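Pantothenate kinase (Coxiella burnetii, PDB 3TQC) catalyses the ATP-dependent phosphorylation of (R)-pantothenate to (R)-4'-phosphopantothenate, the first step of coenzyme A biosynthesis. Local coordinates at residues P15-N20 against V316-I321; D41-Q46 against K113-R118; D228-V233 against R300-L305. One frame throughout, in Å; residues are numbered along the deposited sequence.

Interaction 1. Residues P15-N20 against V316-I321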
ATOM      1  N   PRO B  15       8.783   8.368  10.452  1.00 22.84           N
ATOM      2  CA  PRO B  15       7.772   8.711   9.466  1.00 21.63           C
ATOM      3  C   PRO B  15       6.398   8.946  10.080  1.00 20.30           C
ATOM      4  O   PRO B  15       5.419   9.101   9.352  1.00 19.49           O
ATOM      5  CB  PRO B  15       7.767   7.486   8.546  1.00 21.12           C
ATOM      6  CG  PRO B  15       8.121   6.355   9.472  1.00 21.61           C
ATOM      7  CD  PRO B  15       9.160   6.937  10.383  1.00 22.70           C
ATOM      8  N   TYR B  16       6.336   8.980  11.402  1.00 20.51           N
ATOM      9  CA  TYR B  16       5.091   9.203  12.121  1.00 19.86           C
ATOM     10  C   TYR B  16       5.112  10.460  12.971  1.00 20.42           C
ATOM     11  O   TYR B  16       6.084  10.720  13.687  1.00 20.69           O
ATOM     12  CB  TYR B  16       4.823   8.047  13.075  1.00 19.72           C
ATOM     13  CG  TYR B  16       4.520   6.749  12.417  1.00 19.54           C
ATOM     14  CD1 TYR B  16       3.224   6.420  12.074  1.00 20.98           C
ATOM     15  CD2 TYR B  16       5.531   5.839  12.144  1.00 22.05           C
ATOM     16  CE1 TYR B  16       2.939   5.223  11.478  1.00 22.28           C
ATOM     17  CE2 TYR B  16       5.258   4.636  11.551  1.00 22.59           C
ATOM     18  CZ  TYR B  16       3.963   4.333  11.217  1.00 22.95           C
ATOM     19  OH  TYR B  16       3.680   3.132  10.628  1.00 27.34           O
ATOM     20  N   LEU B  17       4.017  11.218  12.893  1.00 20.02           N
ATOM     21  CA  LEU B  17       3.658  12.168  13.933  1.00 20.60           C
ATOM     22  C   LEU B  17       3.287  11.330  15.131  1.00 20.83           C
ATOM     23  O   LEU B  17       2.616  10.316  14.999  1.00 19.67           O
ATOM     24  CB  LEU B  17       2.430  13.014  13.562  1.00 19.81           C
ATOM     25  CG  LEU B  17       2.511  13.919  12.350  1.00 20.19           C
ATOM     26  CD1 LEU B  17       1.171  14.647  12.160  1.00 18.52           C
ATOM     27  CD2 LEU B  17       3.687  14.894  12.459  1.00 19.71           C
ATOM     28  N   GLN B  18       3.711  11.789  16.296  1.00 22.58           N
ATOM     29  CA  GLN B  18       3.486  11.092  17.541  1.00 23.20           C
ATOM     30  C   GLN B  18       2.729  12.003  18.476  1.00 23.16           C
ATOM     31  O   GLN B  18       3.026  13.177  18.529  1.00 23.39           O
ATOM     32  CB  GLN B  18       4.832  10.690  18.140  1.00 24.35           C
ATOM     33  CG  GLN B  18       5.305   9.392  17.523  1.00 26.70           C
ATOM     34  CD  GLN B  18       6.771   9.138  17.696  1.00 28.62           C
ATOM     35  OE1 GLN B  18       7.268   9.121  18.806  1.00 28.30           O
ATOM     36  NE2 GLN B  18       7.477   8.921  16.579  1.00 32.15           N
ATOM     37  N   PHE B  19       1.750  11.442  19.185  1.00 22.77           N
ATOM     38  CA  PHE B  19       0.960  12.170  20.189  1.00 23.65           C
ATOM     39  C   PHE B  19       0.825  11.347  21.457  1.00 24.15           C
ATOM     40  O   PHE B  19       0.394  10.204  21.402  1.00 23.90           O
ATOM     41  CB  PHE B  19      -0.478  12.416  19.703  1.00 22.86           C
ATOM     42  CG  PHE B  19      -0.588  13.051  18.360  1.00 21.26           C
ATOM     43  CD1 PHE B  19      -0.862  14.406  18.244  1.00 22.71           C
ATOM     44  CD2 PHE B  19      -0.487  12.290  17.210  1.00 20.21           C
ATOM     45  CE1 PHE B  19      -1.007  14.999  16.980  1.00 21.98           C
ATOM     46  CE2 PHE B  19      -0.621  12.873  15.942  1.00 19.75           C
ATOM     47  CZ  PHE B  19      -0.867  14.223  15.826  1.00 19.85           C
ATOM     48  N   ASN B  20       1.160  11.908  22.601  1.00 25.96           N
ATOM     49  CA  ASN B  20       0.667  11.343  23.850  1.00 27.20           C
ATOM     50  C   ASN B  20      -0.780  11.835  24.023  1.00 28.20           C
ATOM     51  O   ASN B  20      -1.317  12.547  23.167  1.00 27.69           O
ATOM     52  CB  ASN B  20       1.550  11.737  25.029  1.00 28.45           C
ATOM     53  CG  ASN B  20       1.563  13.238  25.285  1.00 29.57           C
ATOM     54  OD1 ASN B  20       0.641  13.959  24.899  1.00 27.53           O
ATOM     55  ND2 ASN B  20       2.620  13.710  25.935  1.00 31.05           N
ATOM     56  N   VAL B 316      -0.716   7.882  20.024  1.00 21.02           N
ATOM     57  CA  VAL B 316      -1.155   7.777  18.628  1.00 19.21           C
ATOM     58  C   VAL B 316      -0.000   8.106  17.699  1.00 19.57           C
ATOM     59  O   VAL B 316       0.690   9.103  17.888  1.00 20.16           O
ATOM     60  CB  VAL B 316      -2.327   8.734  18.328  1.00 19.16           C
ATOM     61  CG1 VAL B 316      -2.818   8.546  16.917  1.00 15.67           C
ATOM     62  CG2 VAL B 316      -3.447   8.504  19.326  1.00 16.65           C
ATOM     63  N   TYR B 317       0.239   7.228  16.726  1.00 19.40           N
ATOM     64  CA  TYR B 317       1.208   7.473  15.667  1.00 19.00           C
ATOM     65  C   TYR B 317       0.420   7.732  14.402  1.00 18.20           C
ATOM     66  O   TYR B 317      -0.512   7.006  14.099  1.00 17.70           O
ATOM     67  CB  TYR B 317       2.096   6.262  15.446  1.00 19.08           C
ATOM     68  CG  TYR B 317       3.009   5.916  16.594  1.00 21.77           C
ATOM     69  CD1 TYR B 317       4.314   6.376  16.624  1.00 23.80           C
ATOM     70  CD2 TYR B 317       2.577   5.103  17.641  1.00 23.72           C
ATOM     71  CE1 TYR B 317       5.162   6.049  17.663  1.00 25.26           C
ATOM     72  CE2 TYR B 317       3.429   4.768  18.684  1.00 24.98           C
ATOM     73  CZ  TYR B 317       4.714   5.251  18.690  1.00 26.30           C
ATOM     74  OH  TYR B 317       5.570   4.932  19.727  1.00 30.78           O
ATOM     75  N   LEU B 318       0.779   8.767  13.660  1.00 18.07           N
ATOM     76  CA  LEU B 318       0.112   9.048  12.404  1.00 17.15           C
ATOM     77  C   LEU B 318       1.198   9.326  11.379  1.00 17.17           C
ATOM     78  O   LEU B 318       2.075  10.180  11.597  1.00 17.42           O
ATOM     79  CB  LEU B 318      -0.833  10.256  12.554  1.00 17.32           C
ATOM     80  CG  LEU B 318      -1.554  10.787  11.302  1.00 17.58           C
ATOM     81  CD1 LEU B 318      -2.492   9.772  10.670  1.00 15.38           C
ATOM     82  CD2 LEU B 318      -2.329  12.035  11.674  1.00 19.96           C
ATOM     83  N   ARG B 319       1.153   8.604  10.270  1.00 16.27           N
ATOM     84  CA  ARG B 319       2.128   8.805   9.204  1.00 16.39           C
ATOM     85  C   ARG B 319       2.178  10.265   8.767  1.00 16.91           C
ATOM     86  O   ARG B 319       1.134  10.917   8.568  1.00 16.94           O
ATOM     87  CB  ARG B 319       1.826   7.923   7.994  1.00 15.94           C
ATOM     88  CG  ARG B 319       2.297   6.465   8.125  1.00 15.15           C
ATOM     89  CD  ARG B 319       3.822   6.333   8.158  1.00 16.68           C
ATOM     90  NE  ARG B 319       4.439   6.990   7.005  1.00 18.62           N
ATOM     91  CZ  ARG B 319       4.572   6.458   5.787  1.00 18.94           C
ATOM     92  NH1 ARG B 319       4.170   5.227   5.536  1.00 17.79           N
ATOM     93  NH2 ARG B 319       5.129   7.175   4.810  1.00 20.70           N
ATOM     94  N   LYS B 320       3.391  10.789   8.630  1.00 17.10           N
ATOM     95  CA  LYS B 320       3.544  12.157   8.156  1.00 17.85           C
ATOM     96  C   LYS B 320       3.114  12.224   6.699  1.00 17.82           C
ATOM     97  O   LYS B 320       3.357  11.299   5.936  1.00 17.55           O
ATOM     98  CB  LYS B 320       4.974  12.624   8.291  1.00 18.05           C
ATOM     99  CG  LYS B 320       5.495  12.605   9.710  1.00 18.30           C
ATOM    100  CD  LYS B 320       6.958  13.006   9.752  1.00 17.88           C
ATOM    101  CE  LYS B 320       7.491  13.074  11.175  1.00 17.94           C
ATOM    102  NZ  LYS B 320       8.972  13.210  11.238  1.00 18.30           N
ATOM    103  N   ILE B 321       2.465  13.313   6.325  1.00 18.61           N
ATOM    104  CA  ILE B 321       2.082  13.519   4.945  1.00 19.37           C
ATOM    105  C   ILE B 321       2.590  14.874   4.491  1.00 21.33           C
ATOM    106  O   ILE B 321       3.277  15.603   5.244  1.00 22.44           O
ATOM    107  CB  ILE B 321       0.545  13.389   4.726  1.00 18.84           C
ATOM    108  CG1 ILE B 321      -0.258  14.390   5.561  1.00 20.12           C
ATOM    109  CG2 ILE B 321       0.066  12.015   5.089  1.00 17.92           C
ATOM    110  CD1 ILE B 321      -1.699  14.591   4.999  1.00 18.81           C
ATOM    111  OXT ILE B 321       2.344  15.261   3.351  1.00 22.36           O
TER
HETATM  112  O   HOH W   1       6.051   7.727  20.571  1.00 33.27           O

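Interaction 2. Residues D41-Q46 against K113-R118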
ATOM      1  N   ASP B  41     -27.015   8.032  20.861  1.00 41.90           N
ATOM      2  CA  ASP B  41     -27.915   6.984  20.383  1.00 42.73           C
ATOM      3  C   ASP B  41     -27.181   5.913  19.538  1.00 40.95           C
ATOM      4  O   ASP B  41     -27.325   4.720  19.801  1.00 40.84           O
ATOM      5  CB  ASP B  41     -29.078   7.602  19.588  1.00 44.03           C
ATOM      6  CG  ASP B  41     -29.893   6.565  18.835  1.00 44.90           C
ATOM      7  OD1 ASP B  41     -29.444   6.102  17.756  1.00 46.14           O
ATOM      8  OD2 ASP B  41     -30.991   6.227  19.315  1.00 47.62           O
ATOM      9  N   LYS B  42     -26.406   6.344  18.543  1.00 39.41           N
ATOM     10  CA  LYS B  42     -25.665   5.410  17.668  1.00 38.53           C
ATOM     11  C   LYS B  42     -24.597   4.599  18.414  1.00 37.63           C
ATOM     12  O   LYS B  42     -24.298   3.478  18.035  1.00 36.66           O
ATOM     13  CB  LYS B  42     -25.005   6.149  16.498  1.00 36.98           C
ATOM     14  CG  LYS B  42     -25.993   6.697  15.505  1.00 38.94           C
ATOM     15  CD  LYS B  42     -25.364   7.046  14.172  1.00 38.97           C
ATOM     16  CE  LYS B  42     -26.379   7.737  13.274  1.00 41.16           C
ATOM     17  NZ  LYS B  42     -25.736   8.194  12.023  1.00 41.03           N
ATOM     18  N   LEU B  43     -24.043   5.185  19.471  1.00 38.36           N
ATOM     19  CA  LEU B  43     -23.011   4.554  20.288  1.00 37.97           C
ATOM     20  C   LEU B  43     -23.551   3.622  21.372  1.00 39.72           C
ATOM     21  O   LEU B  43     -22.754   2.968  22.056  1.00 40.08           O
ATOM     22  CB  LEU B  43     -22.137   5.633  20.935  1.00 37.51           C
ATOM     23  CG  LEU B  43     -21.244   6.380  19.944  1.00 36.28           C
ATOM     24  CD1 LEU B  43     -20.851   7.743  20.475  1.00 36.76           C
ATOM     25  CD2 LEU B  43     -20.010   5.541  19.618  1.00 33.29           C
ATOM     26  N   GLN B  44     -24.874   3.550  21.538  1.00 41.52           N
ATOM     27  CA  GLN B  44     -25.491   2.660  22.542  1.00 43.57           C
ATOM     28  C   GLN B  44     -24.870   1.265  22.549  1.00 43.32           C
ATOM     29  O   GLN B  44     -24.746   0.628  21.493  1.00 42.38           O
ATOM     30  CB  GLN B  44     -26.997   2.503  22.299  1.00 45.09           C
ATOM     31  CG  GLN B  44     -27.844   3.566  22.924  1.00 46.77           C
ATOM     32  CD  GLN B  44     -29.292   3.422  22.536  1.00 49.35           C
ATOM     33  OE1 GLN B  44     -30.151   3.148  23.375  1.00 52.11           O
ATOM     34  NE2 GLN B  44     -29.576   3.590  21.253  1.00 49.98           N
ATOM     35  N   GLY B  45     -24.501   0.798  23.744  1.00 44.54           N
ATOM     36  CA  GLY B  45     -23.841  -0.497  23.918  1.00 44.44           C
ATOM     37  C   GLY B  45     -22.327  -0.380  23.895  1.00 43.30           C
ATOM     38  O   GLY B  45     -21.619  -1.221  24.462  1.00 44.04           O
ATOM     39  N   GLN B  46     -21.840   0.676  23.251  1.00 41.93           N
ATOM     40  CA  GLN B  46     -20.422   0.905  23.057  1.00 40.29           C
ATOM     41  C   GLN B  46     -19.904   1.950  24.050  1.00 39.86           C
ATOM     42  O   GLN B  46     -18.813   1.814  24.580  1.00 38.48           O
ATOM     43  CB  GLN B  46     -20.193   1.362  21.614  1.00 39.38           C
ATOM     44  CG  GLN B  46     -19.170   0.559  20.872  1.00 39.53           C
ATOM     45  CD  GLN B  46     -19.532  -0.912  20.781  1.00 41.82           C
ATOM     46  OE1 GLN B  46     -20.675  -1.275  20.500  1.00 43.25           O
ATOM     47  NE2 GLN B  46     -18.552  -1.768  21.035  1.00 43.17           N
ATOM     48  N   LYS B 113     -17.620   3.759  13.279  1.00 20.75           N
ATOM     49  CA  LYS B 113     -18.757   3.675  12.360  1.00 21.04           C
ATOM     50  C   LYS B 113     -19.828   4.662  12.793  1.00 21.94           C
ATOM     51  O   LYS B 113     -20.320   5.426  11.970  1.00 22.85           O
ATOM     52  CB  LYS B 113     -19.337   2.260  12.274  1.00 21.45           C
ATOM     53  CG  LYS B 113     -20.730   2.157  11.585  1.00 22.44           C
ATOM     54  CD  LYS B 113     -21.247   0.714  11.655  1.00 25.96           C
ATOM     55  CE  LYS B 113     -22.588   0.480  10.918  1.00 28.73           C
ATOM     56  NZ  LYS B 113     -23.579   1.559  11.210  1.00 31.98           N
ATOM     57  N   ALA B 114     -20.168   4.661  14.077  1.00 22.01           N
ATOM     58  CA  ALA B 114     -21.128   5.615  14.606  1.00 23.50           C
ATOM     59  C   ALA B 114     -20.656   7.059  14.433  1.00 23.39           C
ATOM     60  O   ALA B 114     -21.416   7.887  13.969  1.00 24.13           O
ATOM     61  CB  ALA B 114     -21.434   5.328  16.070  1.00 24.38           C
ATOM     62  N   LEU B 115     -19.405   7.343  14.784  1.00 22.71           N
ATOM     63  CA  LEU B 115     -18.883   8.706  14.750  1.00 22.96           C
ATOM     64  C   LEU B 115     -18.637   9.227  13.345  1.00 22.39           C
ATOM     65  O   LEU B 115     -18.991  10.354  13.042  1.00 23.41           O
ATOM     66  CB  LEU B 115     -17.584   8.811  15.550  1.00 22.66           C
ATOM     67  CG  LEU B 115     -17.729   8.657  17.067  1.00 23.55           C
ATOM     68  CD1 LEU B 115     -16.347   8.759  17.743  1.00 22.96           C
ATOM     69  CD2 LEU B 115     -18.661   9.685  17.614  1.00 23.52           C
ATOM     70  N   LEU B 116     -18.030   8.419  12.484  1.00 21.15           N
ATOM     71  CA  LEU B 116     -17.786   8.858  11.120  1.00 20.86           C
ATOM     72  C   LEU B 116     -19.079   9.210  10.394  1.00 22.18           C
ATOM     73  O   LEU B 116     -19.076  10.075   9.529  1.00 23.05           O
ATOM     74  CB  LEU B 116     -17.006   7.820  10.327  1.00 19.64           C
ATOM     75  CG  LEU B 116     -15.516   7.743  10.687  1.00 18.39           C
ATOM     76  CD1 LEU B 116     -14.858   6.578  10.001  1.00 14.69           C
ATOM     77  CD2 LEU B 116     -14.834   9.031  10.294  1.00 17.14           C
ATOM     78  N   SER B 117     -20.183   8.572  10.770  1.00 22.90           N
ATOM     79  CA  SER B 117     -21.440   8.756  10.080  1.00 24.16           C
ATOM     80  C   SER B 117     -22.090  10.117  10.391  1.00 26.03           C
ATOM     81  O   SER B 117     -22.980  10.539   9.678  1.00 26.70           O
ATOM     82  CB  SER B 117     -22.400   7.609  10.414  1.00 24.68           C
ATOM     83  OG  SER B 117     -23.122   7.860  11.595  1.00 24.88           O
ATOM     84  N   ARG B 118     -21.639  10.797  11.446  1.00 27.25           N
ATOM     85  CA  ARG B 118     -22.196  12.105  11.824  1.00 29.24           C
ATOM     86  C   ARG B 118     -21.924  13.221  10.822  1.00 29.59           C
ATOM     87  O   ARG B 118     -22.627  14.226  10.835  1.00 31.77           O
ATOM     88  CB  ARG B 118     -21.675  12.541  13.203  1.00 29.84           C
ATOM     89  CG  ARG B 118     -20.276  13.173  13.182  1.00 29.53           C
ATOM     90  CD  ARG B 118     -19.540  13.046  14.539  1.00 30.25           C
ATOM     91  NE  ARG B 118     -20.229  13.706  15.658  1.00 31.52           N
ATOM     92  CZ  ARG B 118     -20.096  14.986  16.005  1.00 32.50           C
ATOM     93  NH1 ARG B 118     -19.335  15.823  15.307  1.00 33.78           N
ATOM     94  NH2 ARG B 118     -20.760  15.445  17.058  1.00 34.83           N
TER

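Interaction 3. Residues D228-V233 against R300-L305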
ATOM      1  N   ASP B 228      -7.654   2.675   1.751  1.00 19.77           N
ATOM      2  CA  ASP B 228      -7.062   3.993   1.631  1.00 20.09           C
ATOM      3  C   ASP B 228      -6.257   4.421   2.856  1.00 19.89           C
ATOM      4  O   ASP B 228      -5.352   5.247   2.769  1.00 20.34           O
ATOM      5  CB  ASP B 228      -8.206   4.972   1.393  1.00 20.54           C
ATOM      6  CG  ASP B 228      -8.966   4.645   0.140  1.00 20.72           C
ATOM      7  OD1 ASP B 228      -8.474   5.065  -0.925  1.00 23.51           O
ATOM      8  OD2 ASP B 228     -10.016   3.959   0.209  1.00 18.25           O
ATOM      9  N   PHE B 229      -6.598   3.850   3.998  1.00 19.95           N
ATOM     10  CA  PHE B 229      -6.054   4.267   5.270  1.00 19.61           C
ATOM     11  C   PHE B 229      -6.170   3.085   6.202  1.00 19.53           C
ATOM     12  O   PHE B 229      -7.144   2.344   6.135  1.00 20.02           O
ATOM     13  CB  PHE B 229      -6.892   5.416   5.793  1.00 19.87           C
ATOM     14  CG  PHE B 229      -6.294   6.132   6.957  1.00 20.01           C
ATOM     15  CD1 PHE B 229      -5.642   7.337   6.782  1.00 21.57           C
ATOM     16  CD2 PHE B 229      -6.420   5.624   8.239  1.00 20.01           C
ATOM     17  CE1 PHE B 229      -5.091   8.015   7.881  1.00 22.11           C
ATOM     18  CE2 PHE B 229      -5.878   6.284   9.327  1.00 19.72           C
ATOM     19  CZ  PHE B 229      -5.215   7.473   9.153  1.00 21.16           C
ATOM     20  N   SER B 230      -5.202   2.899   7.079  1.00 19.67           N
ATOM     21  CA  SER B 230      -5.296   1.817   8.051  1.00 20.04           C
ATOM     22  C   SER B 230      -4.875   2.265   9.422  1.00 20.07           C
ATOM     23  O   SER B 230      -3.953   3.067   9.566  1.00 20.06           O
ATOM     24  CB  SER B 230      -4.436   0.638   7.624  1.00 20.09           C
ATOM     25  OG  SER B 230      -3.120   1.075   7.411  1.00 20.31           O
ATOM     26  N   LEU B 231      -5.582   1.735  10.418  1.00 20.47           N
ATOM     27  CA  LEU B 231      -5.270   1.908  11.827  1.00 20.65           C
ATOM     28  C   LEU B 231      -4.775   0.575  12.314  1.00 20.06           C
ATOM     29  O   LEU B 231      -5.322  -0.456  11.944  1.00 20.05           O
ATOM     30  CB  LEU B 231      -6.519   2.231  12.644  1.00 21.38           C
ATOM     31  CG  LEU B 231      -7.224   3.583  12.580  1.00 23.76           C
ATOM     32  CD1 LEU B 231      -7.990   3.751  11.277  1.00 25.93           C
ATOM     33  CD2 LEU B 231      -8.170   3.687  13.766  1.00 24.27           C
ATOM     34  N   PHE B 232      -3.764   0.583  13.162  1.00 19.59           N
ATOM     35  CA  PHE B 232      -3.368  -0.627  13.852  1.00 19.85           C
ATOM     36  C   PHE B 232      -3.586  -0.355  15.336  1.00 20.06           C
ATOM     37  O   PHE B 232      -3.107   0.646  15.842  1.00 19.67           O
ATOM     38  CB  PHE B 232      -1.922  -0.989  13.550  1.00 20.24           C
ATOM     39  CG  PHE B 232      -1.474  -2.306  14.144  1.00 20.19           C
ATOM     40  CD1 PHE B 232      -1.384  -3.441  13.360  1.00 20.71           C
ATOM     41  CD2 PHE B 232      -1.105  -2.389  15.477  1.00 21.14           C
ATOM     42  CE1 PHE B 232      -0.956  -4.635  13.894  1.00 21.36           C
ATOM     43  CE2 PHE B 232      -0.676  -3.573  16.017  1.00 21.63           C
ATOM     44  CZ  PHE B 232      -0.609  -4.709  15.219  1.00 22.60           C
ATOM     45  N   VAL B 233      -4.350  -1.218  16.004  1.00 19.84           N
ATOM     46  CA  VAL B 233      -4.545  -1.107  17.451  1.00 20.79           C
ATOM     47  C   VAL B 233      -3.518  -2.025  18.140  1.00 21.59           C
ATOM     48  O   VAL B 233      -3.445  -3.215  17.834  1.00 21.77           O
ATOM     49  CB  VAL B 233      -5.979  -1.471  17.847  1.00 20.82           C
ATOM     50  CG1 VAL B 233      -6.166  -1.328  19.364  1.00 20.65           C
ATOM     51  CG2 VAL B 233      -6.976  -0.591  17.049  1.00 19.50           C
ATOM     52  N   ARG B 300       3.025  -1.020   8.684  1.00 19.50           N
ATOM     53  CA  ARG B 300       2.390  -0.671   7.412  1.00 18.76           C
ATOM     54  C   ARG B 300       1.199   0.268   7.608  1.00 17.49           C
ATOM     55  O   ARG B 300       0.727   0.834   6.662  1.00 17.08           O
ATOM     56  CB  ARG B 300       1.935  -1.910   6.647  1.00 18.88           C
ATOM     57  CG  ARG B 300       3.039  -2.852   6.256  1.00 19.15           C
ATOM     58  CD  ARG B 300       2.538  -3.835   5.214  1.00 20.41           C
ATOM     59  NE  ARG B 300       2.104  -3.132   4.006  1.00 20.62           N
ATOM     60  CZ  ARG B 300       1.041  -3.444   3.269  1.00 20.22           C
ATOM     61  NH1 ARG B 300       0.266  -4.477   3.582  1.00 18.52           N
ATOM     62  NH2 ARG B 300       0.749  -2.690   2.204  1.00 20.96           N
ATOM     63  N   ALA B 301       0.721   0.397   8.840  1.00 17.57           N
ATOM     64  CA  ALA B 301      -0.439   1.201   9.173  1.00 16.96           C
ATOM     65  C   ALA B 301      -0.130   2.666   9.089  1.00 17.18           C
ATOM     66  O   ALA B 301       0.990   3.086   9.371  1.00 18.17           O
ATOM     67  CB  ALA B 301      -0.918   0.875  10.581  1.00 17.20           C
ATOM     68  N   GLN B 302      -1.128   3.444   8.699  1.00 17.25           N
ATOM     69  CA  GLN B 302      -1.013   4.904   8.673  1.00 18.19           C
ATOM     70  C   GLN B 302      -1.103   5.462  10.098  1.00 17.86           C
ATOM     71  O   GLN B 302      -0.480   6.454  10.427  1.00 17.98           O
ATOM     72  CB  GLN B 302      -2.121   5.527   7.826  1.00 18.09           C
ATOM     73  CG  GLN B 302      -1.843   5.606   6.359  1.00 22.53           C
ATOM     74  CD  GLN B 302      -1.946   4.272   5.693  1.00 27.99           C
ATOM     75  OE1 GLN B 302      -2.931   3.553   5.864  1.00 30.74           O
ATOM     76  NE2 GLN B 302      -0.909   3.910   4.940  1.00 32.35           N
ATOM     77  N   LEU B 303      -1.901   4.810  10.925  1.00 17.30           N
ATOM     78  CA  LEU B 303      -2.170   5.286  12.262  1.00 17.80           C
ATOM     79  C   LEU B 303      -2.060   4.119  13.231  1.00 17.70           C
ATOM     80  O   LEU B 303      -2.620   3.050  12.999  1.00 16.77           O
ATOM     81  CB  LEU B 303      -3.574   5.882  12.300  1.00 17.65           C
ATOM     82  CG  LEU B 303      -4.012   6.670  13.525  1.00 19.07           C
ATOM     83  CD1 LEU B 303      -5.048   7.700  13.100  1.00 22.05           C
ATOM     84  CD2 LEU B 303      -4.585   5.751  14.572  1.00 21.46           C
ATOM     85  N   ILE B 304      -1.311   4.302  14.301  1.00 18.34           N
ATOM     86  CA  ILE B 304      -1.246   3.279  15.323  1.00 18.85           C
ATOM     87  C   ILE B 304      -1.805   3.853  16.597  1.00 19.56           C
ATOM     88  O   ILE B 304      -1.378   4.906  17.042  1.00 20.47           O
ATOM     89  CB  ILE B 304       0.179   2.768  15.522  1.00 19.26           C
ATOM     90  CG1 ILE B 304       0.692   2.156  14.211  1.00 18.63           C
ATOM     91  CG2 ILE B 304       0.232   1.738  16.645  1.00 19.21           C
ATOM     92  CD1 ILE B 304       2.186   2.020  14.164  1.00 18.79           C
ATOM     93  N   LEU B 305      -2.801   3.172  17.145  1.00 19.68           N
ATOM     94  CA  LEU B 305      -3.371   3.534  18.425  1.00 20.49           C
ATOM     95  C   LEU B 305      -2.765   2.579  19.412  1.00 21.40           C
ATOM     96  O   LEU B 305      -2.872   1.366  19.251  1.00 21.70           O
ATOM     97  CB  LEU B 305      -4.878   3.355  18.431  1.00 20.22           C
ATOM     98  CG  LEU B 305      -5.696   4.178  17.462  1.00 19.88           C
ATOM     99  CD1 LEU B 305      -7.162   3.728  17.543  1.00 21.09           C
ATOM    100  CD2 LEU B 305      -5.559   5.634  17.796  1.00 20.53           C
TER

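Interaction 1. Residues P15-N20 against V316-I321
Strand 16-20 runs antiparallel to strand 313-319 at one margin of the seven-stranded mixed sheet, pairing Tyr16 with Arg319 and Phe19 with Val316. Leu17 N donates to Leu318 O (2.6 Å), and Leu318 N donates to Leu17 O; Phe19 and Val316 exchange a second such pair. Past the strand end, Lys320 N bonds almost straight to Pro15 O (2.7 Å, 170°), which also takes a weak bond from Arg319 NE at the guanidinium edge. The bend at chi2 of Arg319 (-67°) lays CD over one face of the Tyr16 ring, 3.8 Å from its centroid; the further bend at chi3 turns NE toward Pro15 O. Tyr317 turns its ring edge to the Tyr16 face in a T-shaped pair, planes 81° apart. Gln18 CG packs 3.3 Å from Tyr317 CD1, and a water donates to Gln18 OE1 while also hydrogen-bonded to Tyr317 OH. Leu17, Phe19, Val316 and Leu318 share the other face, where Val316 O lies in plane at the Phe19 ring edge. Tyr16 OH bonds to Ala301 O, and Arg319 NH1 to Asp225 O of the second subunit. Segments near the two chain ends thus pair in an antiparallel extension of a P-loop kinase sheet, at the dimer interface.

Interaction 2. Residues D41-Q46 against K113-R118
Lys42 and Ala114 bury the most surface here, followed by Leu43, where the end of helix 37-42 meets the last turn of helix 105-116. Ala114 CB points toward 41-46 and rests 3.7 Å from Lys42 CB, and the backbones are close, with Lys42 CA and Ala114 CA 5.5 Å apart. On the same methyl, Leu43 CD2 closes in at 3.8 Å, making Ala114 the small surface on which two neighbouring residues settle. The other branch of Leu43, CD1, reaches Leu115 CD2 at 4.1 Å, and these two leucines cross at about a right angle. From its CB the Lys42 chain runs extended beyond CG toward Ser117, passing CD at 3.5 Å from Ser117 OG before NZ donates to that oxygen (2.7 Å). Ser117 OG sits between its own backbone N and carbonyl carbon (chi1 86°), a setting from which it donates back to Ala114 O at 2.9 Å. Nearby, Arg118 makes a salt bridge to Asp39 of helix 37-42, while Leu115 also packs on Tyr59 of helix 52-84. The hydroxyl therefore links two bonds in series: it accepts from the ammonium and donates its own hydrogen bond to Ala114 O, a polarity that the lysine charge would probably strengthen, beside an apolar patch of alanine and leucine.

Interaction 3. Residues D228-V233 against R300-L305
The Phe229 ring carries Gln302 CB over the centre of one face, a CH-pi contact 3.9 Å from the centroid and 11° off the normal, while Leu303 CD1 lies at its edge in the ring plane. These residues introduce a parallel pair in the central sheet of the P-loop kinase fold: strand 229-234 beside strand 303-307, with strand 93-99, which leads into the ATP-binding loop, on the other flank of 229-234. A chi1 of -168° carries the Phe229 ring across to 300-305, and CE2 approaches Leu303 CB at 3.8 Å. The Gln302 chain runs counter to Phe229 above the ring. Phe232 N donates to Leu303 O (2.7 Å), and Leu305 N to Phe232 O, the ladder that sets Leu231 against Leu303 and Val233 against Leu305. On the face of these four residues Leu231 and Leu303 lie side by side, Leu231 CG to Leu303 CD2 at 4.0 Å, and Leu231 CD2 meets Leu305 CD1; Leu62 of helix 52-84 covers this patch, and Val233 touches Val103, which lines the ADP pocket. On the other face Phe232 CB packs 3.6 Å from Ala301 CB and also meets Ile304 CG1. Where the ladder begins, Ser230 O accepts from Leu303 N and weakly from Gln302 N. The bend at chi2 of Gln302 brings OE1 back to the same serine: it takes a weak bond from Ser230 N and a second one from Ser230 OG, 2.9 Å away and 48° above the plane of the amide carbonyl.

How the interactions relate
From the N terminus, 15-20 opens interaction 1, whose loop closes only at the last residues, 316-321, so the other two contacts nest inside it. Interaction 2 comes next: 41-46 closes on 113-118, fastening helix 37-42 to helix 105-116, which follows the nucleotide-binding loop in the chain. It is complete before interaction 3 opens at 228-233 and closes at 300-305; these two loops follow in series and do not cross. Interactions 1 and 3 belong to one sheet and touch through neighbouring strands 303-307 and 313-319, where Arg319 N to Gln302 O and Ile304 N to Tyr317 O are probable hydrogen bonds. Interaction 2 stands apart, about 8 Å from interaction 3 at the nearest atoms.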